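Local atomic coordinates of enoyl-CoA hydratase subunit I (Geobacillus kaustophilus, PDB entry 2PBP), a protein that probably catalyses the hydration of enoyl-CoA thioesters in beta-oxidation, acting as a hydro-lyase. Residues A66-M71 against V133-M138. Sequence-based numbering, arbitrary orientation.
Sequences ADIQEM and VNLGVM
Leu135 holds CD1 anti to its CA (chi2 -179°), which extends this methyl toward helix 68-72, where Ile68 and Met71 meet it. The chi1 of Ile68, -78°, sets CG1 beside the backbone N, and the chain then turns so that CD1 reaches across although the CB itself lies off to the flank. Ile68 and Leu135 thus approach tip to tip, with their CD1 atoms 3.2 Å apart. This is tighter than usual for two methyl groups, and the exact spacing deserves caution. Ile68 CD1 is also 3.9 Å from Leu135 CD2, so the isoleucine methyl faces both branches of the leucine.

Met71 arrives from another direction, its side chain crossing that of Leu135 at about a right angle. A bend near its end directs the terminal methyl to the same leucine branch, with CE 3.7 Å from Leu135 CD1. One methyl of Leu135 is therefore shared by two residues a single helical turn apart.

Asp67 caps the helix that presents them, its OD2 accepting a hydrogen bond from Glu70 N at 2.9 Å, the donor lying above the carboxylate plane. Glu70 OE2 in turn takes a hydrogen bond from Arg31 N, tying the first turn to the start of helix 31-46. On the other segment, a hydrogen bond from Gly136 N to Val133 O, 3.0 Å, closes the 3-10 turn that carries Leu135.

The contact joins two surface elements of the crotonase-like fold, the short helix after strand 61-63 and the loop between strand 127-129 and helix 143-151. No hydrogen bond or salt bridge spans them; the fit rests on dispersion and on shedding water from a few methyl groups, and so probably constrains the relative orientation of the two segments little.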
loop_
_atom_site.group_PDB
_atom_site.type_symbol
_atom_site.label_atom_id
_atom_site.label_comp_id
_atom_site.label_asym_id
_atom_site.label_seq_id
_atom_site.Cartn_x
_atom_site.Cartn_y
_atom_site.Cartn_z
ATOM N N ALA A 66 17.101 -2.422 25.326
ATOM C CA ALA A 66 18.292 -2.890 26.021
ATOM C C ALA A 66 18.399 -2.138 27.341
ATOM O O ALA A 66 18.077 -0.951 27.410
ATOM C CB ALA A 66 19.532 -2.639 25.167
ATOM N N ASP A 67 18.846 -2.830 28.385
ATOM C CA ASP A 67 18.979 -2.222 29.705
ATOM C C ASP A 67 20.072 -1.161 29.740
ATOM O O ASP A 67 20.999 -1.180 28.927
ATOM C CB ASP A 67 19.280 -3.293 30.753
ATOM C CG ASP A 67 20.520 -4.091 30.416
ATOM O OD1 ASP A 67 20.443 -4.979 29.539
ATOM O OD2 ASP A 67 21.575 -3.817 31.020
ATOM N N ILE A 68 19.964 -0.244 30.697
ATOM C CA ILE A 68 20.937 0.834 30.837
ATOM C C ILE A 68 22.344 0.331 31.129
ATOM O O ILE A 68 23.320 0.897 30.636
ATOM C CB ILE A 68 20.518 1.837 31.949
ATOM C CG1 ILE A 68 19.433 2.778 31.418
ATOM C CG2 ILE A 68 21.728 2.645 32.415
ATOM C CD1 ILE A 68 19.819 3.692 30.227
ATOM N N GLN A 69 22.460 -0.726 31.928
ATOM C CA GLN A 69 23.780 -1.244 32.247
ATOM C C GLN A 69 24.541 -1.627 30.980
ATOM O O GLN A 69 25.737 -1.367 30.871
ATOM C CB GLN A 69 23.684 -2.450 33.184
ATOM C CG GLN A 69 25.053 -2.921 33.665
ATOM C CD GLN A 69 24.973 -3.891 34.825
ATOM O OE1 GLN A 69 24.390 -3.585 35.864
ATOM N NE2 GLN A 69 25.566 -5.067 34.655
ATOM N N GLU A 70 23.850 -2.233 30.018
ATOM C CA GLU A 70 24.505 -2.622 28.773
ATOM C C GLU A 70 24.829 -1.396 27.921
ATOM O O GLU A 70 25.921 -1.290 27.358
ATOM C CB GLU A 70 23.625 -3.597 27.985
ATOM C CG GLU A 70 24.172 -3.950 26.605
ATOM C CD GLU A 70 23.534 -5.199 26.021
ATOM O OE1 GLU A 70 23.738 -6.290 26.591
ATOM O OE2 GLU A 70 22.830 -5.090 24.994
ATOM N N MET A 71 23.885 -0.465 27.839
ATOM C CA MET A 71 24.090 0.745 27.049
ATOM C C MET A 71 25.158 1.661 27.635
ATOM O O MET A 71 25.889 2.318 26.896
ATOM C CB MET A 71 22.785 1.536 26.915
ATOM C CG MET A 71 21.683 0.821 26.154
ATOM S SD MET A 71 20.359 1.961 25.683
ATOM C CE MET A 71 19.437 2.091 27.206
ATOM N N VAL A 133 14.924 8.976 24.039
ATOM C CA VAL A 133 15.251 10.394 24.139
ATOM C C VAL A 133 15.421 10.867 25.582
ATOM O O VAL A 133 16.238 11.752 25.859
ATOM C CB VAL A 133 14.179 11.266 23.433
ATOM C CG1 VAL A 133 12.821 11.091 24.104
ATOM C CG2 VAL A 133 14.601 12.727 23.453
ATOM N N ASN A 134 14.666 10.282 26.507
ATOM C CA ASN A 134 14.765 10.694 27.901
ATOM C C ASN A 134 16.058 10.242 28.566
ATOM O O ASN A 134 16.383 10.680 29.673
ATOM C CB ASN A 134 13.552 10.200 28.694
ATOM C CG ASN A 134 12.258 10.815 28.202
ATOM O OD1 ASN A 134 12.210 12.003 27.881
ATOM N ND2 ASN A 134 11.201 10.016 28.146
ATOM N N LEU A 135 16.803 9.377 27.885
ATOM C CA LEU A 135 18.070 8.891 28.412
ATOM C C LEU A 135 19.212 9.650 27.748
ATOM O O LEU A 135 20.383 9.378 28.007
ATOM C CB LEU A 135 18.230 7.393 28.134
ATOM C CG LEU A 135 17.200 6.445 28.749
ATOM C CD1 LEU A 135 17.546 5.013 28.364
ATOM C CD2 LEU A 135 17.181 6.601 30.263
ATOM N N GLY A 136 18.865 10.603 26.886
ATOM C CA GLY A 136 19.887 11.371 26.197
ATOM C C GLY A 136 20.297 10.766 24.861
ATOM O O GLY A 136 21.202 11.276 24.198
ATOM N N VAL A 137 19.642 9.681 24.456
ATOM C CA VAL A 137 19.970 9.044 23.183
ATOM C C VAL A 137 18.780 9.033 22.214
ATOM O O VAL A 137 17.939 9.931 22.262
ATOM C CB VAL A 137 20.516 7.605 23.401
ATOM C CG1 VAL A 137 21.860 7.669 24.122
ATOM C CG2 VAL A 137 19.532 6.777 24.209
ATOM N N MET A 138 18.714 8.032 21.339
ATOM C CA MET A 138 17.633 7.943 20.356
ATOM C C MET A 138 17.432 6.515 19.851
ATOM O O MET A 138 18.211 5.619 20.174
ATOM C CB MET A 138 17.958 8.845 19.157
ATOM C CG MET A 138 19.177 8.400 18.346
ATOM S SD MET A 138 19.618 9.527 16.990
ATOM C CE MET A 138 18.520 8.950 15.678
#